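PDB 3HKS: eukaryotic translation initiation factor 5A-2 from Arabidopsis thaliana, which binds the ribosome between its exit and peptidyl sites and promotes translation elongation and termination, rescuing ribosomes stalled on polyproline and other difficult sequences. Local coordinates for residues Arg45-Val50 / Lys76-Ile81; Tyr98-Ile103 / Leu136-Gly141; Val109-Asp114 / Asp120-Pro125; Ala132-Gly137 / Glu155-Val160. All blocks are in the same frame, centred on the assembly; numbering follows the deposited sequence.

Interaction 1. Residues Arg45-Val50 / Lys76-Ile81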
loop_
_atom_site.group_PDB
_atom_site.type_symbol
_atom_site.label_atom_id
_atom_site.label_comp_id
_atom_site.label_asym_id
_atom_site.label_seq_id
_atom_site.Cartn_x
_atom_site.Cartn_y
_atom_site.Cartn_z
ATOM N N ARG A 45 11.250 -1.911 -3.368
ATOM C CA ARG A 45 10.293 -1.304 -2.441
ATOM C C ARG A 45 9.211 -0.552 -3.212
ATOM O O ARG A 45 9.516 0.194 -4.127
ATOM C CB ARG A 45 10.992 -0.352 -1.447
ATOM C CG ARG A 45 12.010 -1.016 -0.513
ATOM C CD ARG A 45 11.359 -2.073 0.403
ATOM N NE ARG A 45 10.241 -1.495 1.140
ATOM C CZ ARG A 45 9.302 -2.191 1.776
ATOM N NH1 ARG A 45 9.327 -3.518 1.774
ATOM N NH2 ARG A 45 8.329 -1.550 2.411
ATOM N N PRO A 46 7.936 -0.772 -2.858
ATOM C CA PRO A 46 6.866 -0.005 -3.521
ATOM C C PRO A 46 6.790 1.423 -2.983
ATOM O O PRO A 46 6.616 1.619 -1.783
ATOM C CB PRO A 46 5.597 -0.808 -3.200
ATOM C CG PRO A 46 5.933 -1.558 -1.885
ATOM C CD PRO A 46 7.429 -1.763 -1.877
ATOM N N CYS A 47 6.940 2.417 -3.864
ATOM C CA CYS A 47 6.985 3.806 -3.429
ATOM C C CYS A 47 5.995 4.648 -4.196
ATOM O O CYS A 47 5.745 4.386 -5.368
ATOM C CB CYS A 47 8.389 4.391 -3.597
ATOM S SG CYS A 47 9.711 3.408 -2.923
ATOM N N LYS A 48 5.442 5.668 -3.541
ATOM C CA LYS A 48 4.593 6.637 -4.229
ATOM C C LYS A 48 5.454 7.780 -4.718
ATOM O O LYS A 48 6.235 8.334 -3.955
ATOM C CB LYS A 48 3.476 7.181 -3.333
ATOM C CG LYS A 48 2.709 8.323 -4.000
ATOM C CD LYS A 48 1.472 8.753 -3.251
ATOM C CE LYS A 48 0.240 8.212 -3.965
ATOM N NZ LYS A 48 -0.971 9.041 -3.746
ATOM N N VAL A 49 5.293 8.132 -5.991
ATOM C CA VAL A 49 6.067 9.207 -6.612
ATOM C C VAL A 49 5.575 10.585 -6.145
ATOM O O VAL A 49 4.403 10.943 -6.355
ATOM C CB VAL A 49 6.066 9.109 -8.177
ATOM C CG1 VAL A 49 6.886 10.244 -8.788
ATOM C CG2 VAL A 49 6.624 7.763 -8.630
ATOM N N VAL A 50 6.482 11.340 -5.525
ATOM C CA VAL A 50 6.188 12.694 -5.027
ATOM C C VAL A 50 6.841 13.826 -5.858
ATOM O O VAL A 50 6.344 14.957 -5.876
ATOM C CB VAL A 50 6.503 12.856 -3.486
ATOM C CG1 VAL A 50 5.573 11.966 -2.637
ATOM C CG2 VAL A 50 7.971 12.569 -3.167
ATOM N N LYS A 76 10.013 5.868 4.162
ATOM C CA LYS A 76 11.358 6.290 3.775
ATOM C C LYS A 76 11.385 6.843 2.343
ATOM O O LYS A 76 10.707 6.324 1.449
ATOM C CB LYS A 76 12.357 5.144 3.943
ATOM C CG LYS A 76 12.659 4.834 5.414
ATOM C CD LYS A 76 13.469 3.534 5.556
ATOM C CE LYS A 76 13.800 3.230 7.020
ATOM N NZ LYS A 76 14.678 2.021 7.122
ATOM N N LYS A 77 12.160 7.906 2.151
ATOM C CA LYS A 77 12.333 8.529 0.847
ATOM C C LYS A 77 13.366 7.749 0.050
ATOM O O LYS A 77 14.443 7.450 0.568
ATOM C CB LYS A 77 12.772 9.986 1.004
ATOM C CG LYS A 77 13.137 10.698 -0.302
ATOM C CD LYS A 77 13.120 12.215 -0.136
ATOM C CE LYS A 77 14.436 12.740 0.432
ATOM N NZ LYS A 77 14.295 14.158 0.920
ATOM N N LEU A 78 13.024 7.402 -1.193
ATOM C CA LEU A 78 13.979 6.743 -2.096
ATOM C C LEU A 78 14.041 7.489 -3.421
ATOM O O LEU A 78 13.125 8.227 -3.764
ATOM C CB LEU A 78 13.635 5.261 -2.310
ATOM C CG LEU A 78 13.853 4.289 -1.146
ATOM C CD1 LEU A 78 13.036 3.033 -1.333
ATOM C CD2 LEU A 78 15.340 3.928 -0.967
ATOM N N GLU A 79 15.126 7.304 -4.163
ATOM C CA GLU A 79 15.332 8.045 -5.416
ATOM C C GLU A 79 15.894 7.152 -6.515
ATOM O O GLU A 79 16.557 6.154 -6.241
ATOM C CB GLU A 79 16.276 9.240 -5.200
ATOM C CG GLU A 79 15.782 10.287 -4.213
ATOM C CD GLU A 79 16.807 11.399 -3.978
ATOM O OE1 GLU A 79 17.553 11.325 -2.973
ATOM O OE2 GLU A 79 16.871 12.333 -4.801
ATOM N N ASP A 80 15.646 7.542 -7.763
ATOM C CA ASP A 80 16.181 6.829 -8.916
ATOM C C ASP A 80 16.338 7.832 -10.053
ATOM O O ASP A 80 15.618 8.824 -10.114
ATOM C CB ASP A 80 15.216 5.702 -9.331
ATOM C CG ASP A 80 15.933 4.445 -9.836
ATOM O OD1 ASP A 80 17.174 4.471 -10.029
ATOM O OD2 ASP A 80 15.234 3.412 -10.037
ATOM N N ILE A 81 17.299 7.578 -10.938
ATOM C CA ILE A 81 17.378 8.278 -12.217
ATOM C C ILE A 81 17.281 7.218 -13.312
ATOM O O ILE A 81 18.073 6.260 -13.328
ATOM C CB ILE A 81 18.671 9.108 -12.373
ATOM C CG1 ILE A 81 18.747 10.211 -11.301
ATOM C CG2 ILE A 81 18.725 9.753 -13.776
ATOM C CD1 ILE A 81 20.120 10.900 -11.209
#
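CD1 of Leu-78 makes both close approaches between segments 45-50 and 76-81. It lies 3.7 Å from SG of Cys-47, the tighter of the two, and 4.0 Å from CB of Arg-45, so the methyl rests against two residues that project from the same side of their strand. Cys-47 turns SG beside its own backbone N (chi1 -50°), which carries the sulfur toward the leucine. A small, weakly polar thiol suits this buried place, where a branched leucine can reach across and cover it. The arginine contributes differently: only the base of its side chain packs here, while the chain, bent at chi2 and chi3, takes the guanidinium off to salt bridges with Asp-71 and Glu-154. Away from Leu-78 the contact is loose. Lys-76, Lys-77 and Glu-79 are exposed residues whose charged chains suit the solvent side, and no hydrogen bond joins the two segments. The reason is the sheet order: strand 64-71 lies between strands 45-55 and 77-83 in the antiparallel sheet of the SH3-like N-terminal domain. Leu-78 and Cys-47 therefore meet over that middle strand, where Cys-47 also touches Ala-69, while Leu-78 reaches on to Ile-42 of strand 39-42.

Interaction 2. Residues Tyr98-Ile103 / Leu136-Gly141; sequences YQLIDI and LGFDEG
With chi1 at -171°, Phe-138 directs its ring away from its own backbone N and onto strand 98-103, and Leu-100 adopts the same kind of first torsion (chi1 178°) to bring CD2 against the phenylalanine. The setting is the OB-fold domain, whose helix packs here on a strand interrupted by a classic beta bulge: Ile-101 and Asp-102 both face Ser-110. The ring lies against that bulge. N of Ile-103 sits over one face, 3.9 Å above the plane and offset toward the rim, and O of Ile-101 comes obliquely to within 3.6 Å of CE1. Phenylalanine suits this place because a flat ring can lie on the irregular backbone of the bulge, while its CB packs on methyl groups. At the root of the side chain, CB touches two neighbouring aliphatic tips, CD2 of Leu-100 and CD1 of Ile-103, each 4.0 Å away. Leu-100 runs at about a right angle to the phenylalanine, whereas Ile-103 slides past it in the opposite direction. Beyond the contact the helix closes in a Schellman motif, with Gly-141 at positive phi. At the outer end of the ring, the carboxylate of Asp-102 is inclined 46° to the ring plane, and its OD1 lies 3.6 Å from CZ.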
loop_
_atom_site.group_PDB
_atom_site.type_symbol
_atom_site.label_atom_id
_atom_site.label_comp_id
_atom_site.label_asym_id
_atom_site.label_seq_id
_atom_site.Cartn_x
_atom_site.Cartn_y
_atom_site.Cartn_z
ATOM N N TYR A 98 -12.509 -5.166 4.534
ATOM C CA TYR A 98 -13.023 -6.438 5.046
ATOM C C TYR A 98 -13.760 -6.231 6.371
ATOM O O TYR A 98 -13.351 -5.428 7.193
ATOM C CB TYR A 98 -11.885 -7.407 5.339
ATOM C CG TYR A 98 -10.899 -7.674 4.233
ATOM C CD1 TYR A 98 -9.843 -6.805 3.997
ATOM C CD2 TYR A 98 -10.990 -8.833 3.460
ATOM C CE1 TYR A 98 -8.909 -7.063 3.004
ATOM C CE2 TYR A 98 -10.066 -9.105 2.452
ATOM C CZ TYR A 98 -9.024 -8.212 2.228
ATOM O OH TYR A 98 -8.096 -8.454 1.241
ATOM N N GLN A 99 -14.809 -7.007 6.601
ATOM C CA GLN A 99 -15.447 -7.049 7.908
ATOM C C GLN A 99 -14.597 -7.896 8.869
ATOM O O GLN A 99 -14.104 -8.964 8.501
ATOM C CB GLN A 99 -16.872 -7.611 7.796
ATOM C CG GLN A 99 -17.763 -6.804 6.854
ATOM C CD GLN A 99 -19.032 -7.540 6.457
ATOM O OE1 GLN A 99 -19.855 -7.887 7.310
ATOM N NE2 GLN A 99 -19.201 -7.777 5.153
ATOM N N LEU A 100 -14.425 -7.395 10.089
ATOM C CA LEU A 100 -13.676 -8.082 11.127
ATOM C C LEU A 100 -14.551 -9.139 11.818
ATOM O O LEU A 100 -15.613 -8.824 12.348
ATOM C CB LEU A 100 -13.146 -7.063 12.149
ATOM C CG LEU A 100 -12.373 -7.593 13.359
ATOM C CD1 LEU A 100 -11.011 -8.127 12.923
ATOM C CD2 LEU A 100 -12.234 -6.516 14.461
ATOM N N ILE A 101 -14.096 -10.389 11.802
ATOM C CA ILE A 101 -14.845 -11.492 12.402
ATOM C C ILE A 101 -14.093 -12.203 13.542
ATOM O O ILE A 101 -14.641 -13.091 14.210
ATOM C CB ILE A 101 -15.377 -12.495 11.316
ATOM C CG1 ILE A 101 -14.240 -13.022 10.424
ATOM C CG2 ILE A 101 -16.489 -11.831 10.469
ATOM C CD1 ILE A 101 -14.678 -14.102 9.434
ATOM N N ASP A 102 -12.844 -11.808 13.781
ATOM C CA ASP A 102 -12.104 -12.286 14.970
ATOM C C ASP A 102 -10.800 -11.556 15.232
ATOM O O ASP A 102 -10.139 -11.084 14.307
ATOM C CB ASP A 102 -11.833 -13.803 14.921
ATOM C CG ASP A 102 -11.405 -14.362 16.278
ATOM O OD1 ASP A 102 -11.733 -13.753 17.323
ATOM O OD2 ASP A 102 -10.735 -15.403 16.299
ATOM N N ILE A 103 -10.467 -11.445 16.515
ATOM C CA ILE A 103 -9.128 -11.107 16.953
ATOM C C ILE A 103 -8.719 -12.233 17.898
ATOM O O ILE A 103 -9.335 -12.424 18.962
ATOM C CB ILE A 103 -9.048 -9.720 17.676
ATOM C CG1 ILE A 103 -9.562 -8.594 16.774
ATOM C CG2 ILE A 103 -7.621 -9.431 18.139
ATOM C CD1 ILE A 103 -9.799 -7.280 17.484
ATOM N N LEU A 136 -11.796 -2.795 20.674
ATOM C CA LEU A 136 -12.991 -2.245 21.314
ATOM C C LEU A 136 -14.250 -2.545 20.512
ATOM O O LEU A 136 -15.231 -2.991 21.075
ATOM C CB LEU A 136 -12.870 -0.734 21.519
ATOM C CG LEU A 136 -14.043 0.002 22.180
ATOM C CD1 LEU A 136 -14.215 -0.431 23.635
ATOM C CD2 LEU A 136 -13.823 1.517 22.101
ATOM N N GLY A 137 -14.219 -2.279 19.207
ATOM C CA GLY A 137 -15.351 -2.561 18.327
ATOM C C GLY A 137 -15.750 -4.029 18.338
ATOM O O GLY A 137 -16.927 -4.349 18.360
ATOM N N PHE A 138 -14.758 -4.917 18.343
ATOM C CA PHE A 138 -14.990 -6.354 18.421
ATOM C C PHE A 138 -15.600 -6.789 19.753
ATOM O O PHE A 138 -16.517 -7.612 19.763
ATOM C CB PHE A 138 -13.697 -7.150 18.147
ATOM C CG PHE A 138 -13.924 -8.629 17.994
ATOM C CD1 PHE A 138 -14.625 -9.128 16.894
ATOM C CD2 PHE A 138 -13.433 -9.529 18.937
ATOM C CE1 PHE A 138 -14.842 -10.492 16.754
ATOM C CE2 PHE A 138 -13.629 -10.903 18.794
ATOM C CZ PHE A 138 -14.345 -11.379 17.717
ATOM N N ASP A 139 -15.074 -6.260 20.865
ATOM C CA ASP A 139 -15.622 -6.550 22.196
ATOM C C ASP A 139 -17.063 -6.044 22.328
ATOM O O ASP A 139 -17.896 -6.675 23.001
ATOM C CB ASP A 139 -14.738 -5.953 23.307
ATOM C CG ASP A 139 -13.406 -6.700 23.482
ATOM O OD1 ASP A 139 -13.225 -7.810 22.895
ATOM O OD2 ASP A 139 -12.528 -6.167 24.216
ATOM N N GLU A 140 -17.342 -4.924 21.660
ATOM C CA GLU A 140 -18.648 -4.268 21.686
ATOM C C GLU A 140 -19.679 -4.907 20.732
ATOM O O GLU A 140 -20.844 -4.504 20.723
ATOM C CB GLU A 140 -18.510 -2.771 21.350
ATOM C CG GLU A 140 -17.749 -1.904 22.361
ATOM C CD GLU A 140 -17.764 -0.389 21.999
ATOM O OE1 GLU A 140 -18.066 0.435 22.897
ATOM O OE2 GLU A 140 -17.493 -0.010 20.830
ATOM N N GLY A 141 -19.249 -5.881 19.923
ATOM C CA GLY A 141 -20.147 -6.542 18.967
ATOM C C GLY A 141 -20.533 -5.653 17.797
ATOM O O GLY A 141 -21.569 -5.853 17.155
#

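Interaction 3. Residues Val109-Asp114 / Asp120-Pro125; sequences VSLLTD and DDLKLP. With EDO (1,2-ethanediol), chain F.
The hydroxyl of Ser-110 donates to the carboxylate of Asp-120, with OG 2.7 Å from OD1. The oxygen is met on its syn side but 35° out of the carboxylate plane; chi1 of -177° points OG at the aspartate, and the short serine side chain lets the carboxylate come this close to the strand. A backbone bond joins the segments at the other end, Val-109 N to Leu-122 O at 2.9 Å. A water also bridges the segments: it donates to O of Val-109 (2.6 Å) and accepts from N of Leu-122 (3.0 Å). The same Val-109 O receives a CA-H contact from Asp-120. N of Lys-123 donates to O1 of an ethanediol, probably from the crystallisation liquor, at 3.1 Å. Outward from these bonds the packing is aliphatic. CG2 of Val-109 meets CD2 of Leu-124 at 3.8 Å, the side chains crossing at about a right angle, and the methyls CD1 of Leu-111 and CD1 of Leu-122 approach to 4.3 Å. Residues 120-125 form part of the connection from strand 118-119 to helix 128-139 of the OB-fold domain. Val-109 also packs on Leu-100 of strand 87-103 and Met-134 of the helix, while Leu-122 reaches Val-148 and Ile-157 on strands 142-151 and 154-163.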
loop_
_atom_site.group_PDB
_atom_site.type_symbol
_atom_site.label_atom_id
_atom_site.label_comp_id
_atom_site.label_asym_id
_atom_site.label_seq_id
_atom_site.Cartn_x
_atom_site.Cartn_y
_atom_site.Cartn_z
ATOM N N VAL A 109 -5.765 -11.505 13.116
ATOM C CA VAL A 109 -7.043 -10.927 12.767
ATOM C C VAL A 109 -7.716 -11.846 11.737
ATOM O O VAL A 109 -7.051 -12.371 10.828
ATOM C CB VAL A 109 -6.828 -9.470 12.283
ATOM C CG1 VAL A 109 -8.013 -8.925 11.584
ATOM C CG2 VAL A 109 -6.467 -8.576 13.484
ATOM N N SER A 110 -9.012 -12.084 11.919
ATOM C CA SER A 110 -9.778 -12.847 10.948
ATOM C C SER A 110 -10.720 -11.916 10.219
ATOM O O SER A 110 -11.500 -11.180 10.841
ATOM C CB SER A 110 -10.535 -13.997 11.620
ATOM O OG SER A 110 -11.229 -14.773 10.666
ATOM N N LEU A 111 -10.635 -11.943 8.893
ATOM C CA LEU A 111 -11.346 -11.001 8.048
ATOM C C LEU A 111 -12.259 -11.750 7.086
ATOM O O LEU A 111 -11.888 -12.789 6.530
ATOM C CB LEU A 111 -10.351 -10.117 7.280
ATOM C CG LEU A 111 -9.405 -9.210 8.088
ATOM C CD1 LEU A 111 -8.387 -8.473 7.181
ATOM C CD2 LEU A 111 -10.197 -8.206 8.937
ATOM N N LEU A 112 -13.462 -11.218 6.907
ATOM C CA LEU A 112 -14.429 -11.804 5.996
ATOM C C LEU A 112 -14.202 -11.280 4.583
ATOM O O LEU A 112 -14.106 -10.081 4.339
ATOM C CB LEU A 112 -15.873 -11.567 6.455
ATOM C CG LEU A 112 -17.031 -12.161 5.629
ATOM C CD1 LEU A 112 -17.021 -13.699 5.563
ATOM C CD2 LEU A 112 -18.373 -11.672 6.172
ATOM N N THR A 113 -14.130 -12.233 3.670
ATOM C CA THR A 113 -13.780 -12.028 2.273
ATOM C C THR A 113 -15.070 -11.871 1.414
ATOM O O THR A 113 -16.118 -12.418 1.779
ATOM C CB THR A 113 -12.941 -13.257 1.895
ATOM O OG1 THR A 113 -11.539 -12.963 2.032
ATOM C CG2 THR A 113 -13.260 -13.765 0.602
ATOM N N ASP A 114 -15.008 -11.119 0.308
ATOM C CA ASP A 114 -16.209 -10.909 -0.550
ATOM C C ASP A 114 -16.761 -12.174 -1.239
ATOM O O ASP A 114 -17.894 -12.171 -1.750
ATOM C CB ASP A 114 -16.031 -9.762 -1.573
ATOM C CG ASP A 114 -14.908 -10.017 -2.582
ATOM O OD1 ASP A 114 -14.481 -11.177 -2.755
ATOM O OD2 ASP A 114 -14.450 -9.041 -3.219
ATOM N N ASP A 120 -6.969 -14.754 7.207
ATOM C CA ASP A 120 -6.475 -14.855 8.597
ATOM C C ASP A 120 -4.963 -14.640 8.794
ATOM O O ASP A 120 -4.448 -14.901 9.885
ATOM C CB ASP A 120 -6.827 -16.235 9.177
ATOM C CG ASP A 120 -8.312 -16.447 9.363
ATOM O OD1 ASP A 120 -9.104 -15.511 9.097
ATOM O OD2 ASP A 120 -8.696 -17.563 9.780
ATOM N N ASP A 121 -4.260 -14.168 7.758
ATOM C CA ASP A 121 -2.793 -14.070 7.793
ATOM C C ASP A 121 -2.237 -12.770 8.392
ATOM O O ASP A 121 -1.047 -12.682 8.703
ATOM C CB ASP A 121 -2.176 -14.352 6.408
ATOM C CG ASP A 121 -2.806 -13.533 5.276
ATOM O OD1 ASP A 121 -3.853 -12.898 5.459
ATOM O OD2 ASP A 121 -2.231 -13.534 4.165
ATOM N N LEU A 122 -3.106 -11.776 8.572
ATOM C CA LEU A 122 -2.696 -10.490 9.140
ATOM C C LEU A 122 -2.777 -10.437 10.658
ATOM O O LEU A 122 -3.566 -11.147 11.288
ATOM C CB LEU A 122 -3.530 -9.347 8.555
ATOM C CG LEU A 122 -3.457 -9.101 7.050
ATOM C CD1 LEU A 122 -4.167 -7.785 6.720
ATOM C CD2 LEU A 122 -2.009 -9.102 6.569
ATOM N N LYS A 123 -1.952 -9.576 11.234
ATOM C CA LYS A 123 -1.970 -9.319 12.655
ATOM C C LYS A 123 -2.466 -7.907 12.908
ATOM O O LYS A 123 -2.654 -7.125 11.964
ATOM C CB LYS A 123 -0.581 -9.540 13.256
ATOM C CG LYS A 123 -0.062 -10.970 13.016
ATOM C CD LYS A 123 1.072 -11.340 13.950
ATOM C CE LYS A 123 0.558 -11.678 15.349
ATOM N NZ LYS A 123 1.622 -12.316 16.173
ATOM N N LEU A 124 -2.727 -7.608 14.180
ATOM C CA LEU A 124 -3.129 -6.272 14.600
ATOM C C LEU A 124 -2.067 -5.244 14.188
ATOM O O LEU A 124 -0.867 -5.509 14.310
ATOM C CB LEU A 124 -3.362 -6.226 16.115
ATOM C CG LEU A 124 -4.597 -6.963 16.645
ATOM C CD1 LEU A 124 -4.449 -7.245 18.131
ATOM C CD2 LEU A 124 -5.854 -6.133 16.386
ATOM N N PRO A 125 -2.505 -4.071 13.697
ATOM C CA PRO A 125 -1.487 -3.110 13.246
ATOM C C PRO A 125 -0.653 -2.575 14.417
ATOM O O PRO A 125 -1.104 -2.606 15.564
ATOM C CB PRO A 125 -2.302 -1.992 12.586
ATOM C CG PRO A 125 -3.712 -2.156 13.102
ATOM C CD PRO A 125 -3.889 -3.564 13.555
HETATM C C1 EDO F . -0.688 -6.565 9.299
HETATM O O1 EDO F . 0.048 -7.700 9.801
HETATM C C2 EDO F . -0.493 -5.365 10.221
HETATM O O2 EDO F . -0.906 -4.146 9.585
HETATM O O HOH W 1 -6.111 -11.364 8.611
#

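Interaction 4. Residues Ala132-Gly137 / Glu155-Val160; sequences AQMRLG and EQICAV. With EDO (1,2-ethanediol), chain F.
Met-134 and Val-160 cross at about a right angle, and the closest apolar touch between helix 132-137 and strand 155-160 falls at that crossing: CG of the methionine lies 3.5 Å from CG2 of the valine. Farther out, Met-134 and Ile-157 reach toward each other tip to tip, CE to CD1 at 4.1 Å. The methionine can serve both partners because its chain is extended at chi2 and then bends at chi3 (65°), leaving CG and SD alongside the valine while CE turns to the isoleucine. An unbranched, flexible chain suits a residue that must span from a helix to two points on a strand. Ile-157 and Val-160, beta-branched and common in strands, offer stiff methyl surfaces to it. The other branch of the valine, CG1, packs 3.8 Å from CB of Gln-133, so the two methyls of Val-160 pack against two successive residues of the helix. The helix and strand segments run with an angle of 52° between their directions and their axes approach to 9.3 Å, a spacing filled by these side chains. This is the OB-fold helix packing on the barrel; Met-134 also touches Leu-100 of strand 87-103 and Pro-125. At the edge of the strand, N of Ile-157 donates to O2 of an ethanediol molecule at 2.9 Å, probably a crystallisation additive. Gln-133 is exposed, and its OE1 stands 3.3 Å from O of Val-160; both are acceptors, so this approach supplies no bond. Cohesion across the contact therefore comes from apolar packing, and the amide lies at the exposed margin, its NE2 weakly bonded to O of Gly-129.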
loop_
_atom_site.group_PDB
_atom_site.type_symbol
_atom_site.label_atom_id
_atom_site.label_comp_id
_atom_site.label_asym_id
_atom_site.label_seq_id
_atom_site.Cartn_x
_atom_site.Cartn_y
_atom_site.Cartn_z
ATOM N N ALA A 132 -6.724 -0.358 19.108
ATOM C CA ALA A 132 -7.744 -0.119 20.119
ATOM C C ALA A 132 -9.134 -0.036 19.489
ATOM O O ALA A 132 -10.099 -0.551 20.055
ATOM C CB ALA A 132 -7.437 1.140 20.907
ATOM N N GLN A 133 -9.241 0.615 18.331
ATOM C CA GLN A 133 -10.518 0.684 17.607
ATOM C C GLN A 133 -11.048 -0.707 17.239
ATOM O O GLN A 133 -12.246 -0.975 17.396
ATOM C CB GLN A 133 -10.389 1.512 16.323
ATOM C CG GLN A 133 -10.336 2.996 16.540
ATOM C CD GLN A 133 -10.204 3.750 15.240
ATOM O OE1 GLN A 133 -11.177 3.916 14.506
ATOM N NE2 GLN A 133 -9.000 4.216 14.946
ATOM N N MET A 134 -10.151 -1.564 16.744
ATOM C CA MET A 134 -10.500 -2.932 16.349
ATOM C C MET A 134 -10.925 -3.775 17.544
ATOM O O MET A 134 -11.966 -4.413 17.494
ATOM C CB MET A 134 -9.338 -3.616 15.610
ATOM C CG MET A 134 -9.065 -2.993 14.254
ATOM S SD MET A 134 -7.639 -3.680 13.410
ATOM C CE MET A 134 -8.177 -5.356 13.142
ATOM N N ARG A 135 -10.108 -3.757 18.604
ATOM C CA ARG A 135 -10.347 -4.542 19.802
ATOM C C ARG A 135 -11.614 -4.108 20.524
ATOM O O ARG A 135 -12.400 -4.957 20.946
ATOM C CB ARG A 135 -9.150 -4.490 20.762
ATOM C CG ARG A 135 -7.878 -5.201 20.278
ATOM C CD ARG A 135 -6.831 -5.289 21.401
ATOM N NE ARG A 135 -7.329 -6.164 22.468
ATOM C CZ ARG A 135 -7.133 -5.985 23.778
ATOM N NH1 ARG A 135 -6.443 -4.941 24.234
ATOM N NH2 ARG A 135 -7.640 -6.859 24.641
ATOM N N LEU A 136 -11.796 -2.795 20.674
ATOM C CA LEU A 136 -12.991 -2.245 21.314
ATOM C C LEU A 136 -14.250 -2.545 20.512
ATOM O O LEU A 136 -15.231 -2.991 21.075
ATOM C CB LEU A 136 -12.870 -0.734 21.519
ATOM C CG LEU A 136 -14.043 0.002 22.180
ATOM C CD1 LEU A 136 -14.215 -0.431 23.635
ATOM C CD2 LEU A 136 -13.823 1.517 22.101
ATOM N N GLY A 137 -14.219 -2.279 19.207
ATOM C CA GLY A 137 -15.351 -2.561 18.327
ATOM C C GLY A 137 -15.750 -4.029 18.338
ATOM O O GLY A 137 -16.927 -4.349 18.360
ATOM N N GLU A 155 1.436 -6.251 3.372
ATOM C CA GLU A 155 0.094 -5.762 3.668
ATOM C C GLU A 155 0.084 -5.016 4.983
ATOM O O GLU A 155 0.785 -5.384 5.932
ATOM C CB GLU A 155 -0.920 -6.915 3.702
ATOM C CG GLU A 155 -1.043 -7.662 2.380
ATOM C CD GLU A 155 -2.197 -8.644 2.339
ATOM O OE1 GLU A 155 -2.116 -9.703 2.987
ATOM O OE2 GLU A 155 -3.184 -8.367 1.630
ATOM N N GLN A 156 -0.714 -3.959 5.027
ATOM C CA GLN A 156 -0.805 -3.141 6.200
ATOM C C GLN A 156 -2.251 -2.734 6.419
ATOM O O GLN A 156 -2.907 -2.228 5.495
ATOM C CB GLN A 156 0.071 -1.899 6.022
ATOM C CG GLN A 156 0.188 -1.021 7.253
ATOM C CD GLN A 156 1.312 -0.009 7.123
ATOM O OE1 GLN A 156 1.061 1.175 6.946
ATOM N NE2 GLN A 156 2.561 -0.476 7.194
ATOM N N ILE A 157 -2.742 -2.959 7.637
ATOM C CA ILE A 157 -4.045 -2.426 8.042
ATOM C C ILE A 157 -3.878 -0.918 8.194
ATOM O O ILE A 157 -3.071 -0.466 8.991
ATOM C CB ILE A 157 -4.578 -3.089 9.348
ATOM C CG1 ILE A 157 -4.955 -4.560 9.079
ATOM C CG2 ILE A 157 -5.775 -2.287 9.918
ATOM C CD1 ILE A 157 -5.174 -5.438 10.372
ATOM N N CYS A 158 -4.635 -0.155 7.418
ATOM C CA CYS A 158 -4.398 1.283 7.286
ATOM C C CYS A 158 -5.591 2.161 7.713
ATOM O O CYS A 158 -5.440 3.373 7.874
ATOM C CB CYS A 158 -3.966 1.613 5.834
ATOM S SG CYS A 158 -5.284 1.301 4.593
ATOM N N ALA A 159 -6.765 1.560 7.902
ATOM C CA ALA A 159 -7.935 2.281 8.426
ATOM C C ALA A 159 -8.914 1.339 9.121
ATOM O O ALA A 159 -8.961 0.155 8.818
ATOM C CB ALA A 159 -8.643 3.060 7.320
ATOM N N VAL A 160 -9.688 1.882 10.058
ATOM C CA VAL A 160 -10.694 1.129 10.796
ATOM C C VAL A 160 -11.926 2.008 10.983
ATOM O O VAL A 160 -11.809 3.150 11.406
ATOM C CB VAL A 160 -10.169 0.661 12.186
ATOM C CG1 VAL A 160 -11.278 -0.067 12.990
ATOM C CG2 VAL A 160 -8.936 -0.231 12.037
HETATM C C1 EDO F . -0.688 -6.565 9.299
HETATM O O1 EDO F . 0.048 -7.700 9.801
HETATM C C2 EDO F . -0.493 -5.365 10.221
HETATM O O2 EDO F . -0.906 -4.146 9.585
#

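How the interactions relate
Interactions 2, 3 and 4 belong together in the OB-fold domain, with centres 9 to 11 Å apart, whereas interaction 1 lies in the SH3-like domain on the other side of the chain's centre, 27 Å or more away between centres. Helix 128-139 unites interactions 2 and 4, which share Leu-136 and Gly-137. Interactions 2 and 3 meet through neighbouring strands: N of Ser-110 lies 2.8 Å from O of Asp-102, and CD1 of Leu-100 packs on CG1 of Val-109. Interaction 3 joins interaction 4 where CG2 of Val-109 reaches CE of Met-134 at 3.7 Å. One ethanediol also links these two, bound by N of Lys-123 and N of Ile-157. Lys-59, the probable hypusine site, belongs to none of the segments.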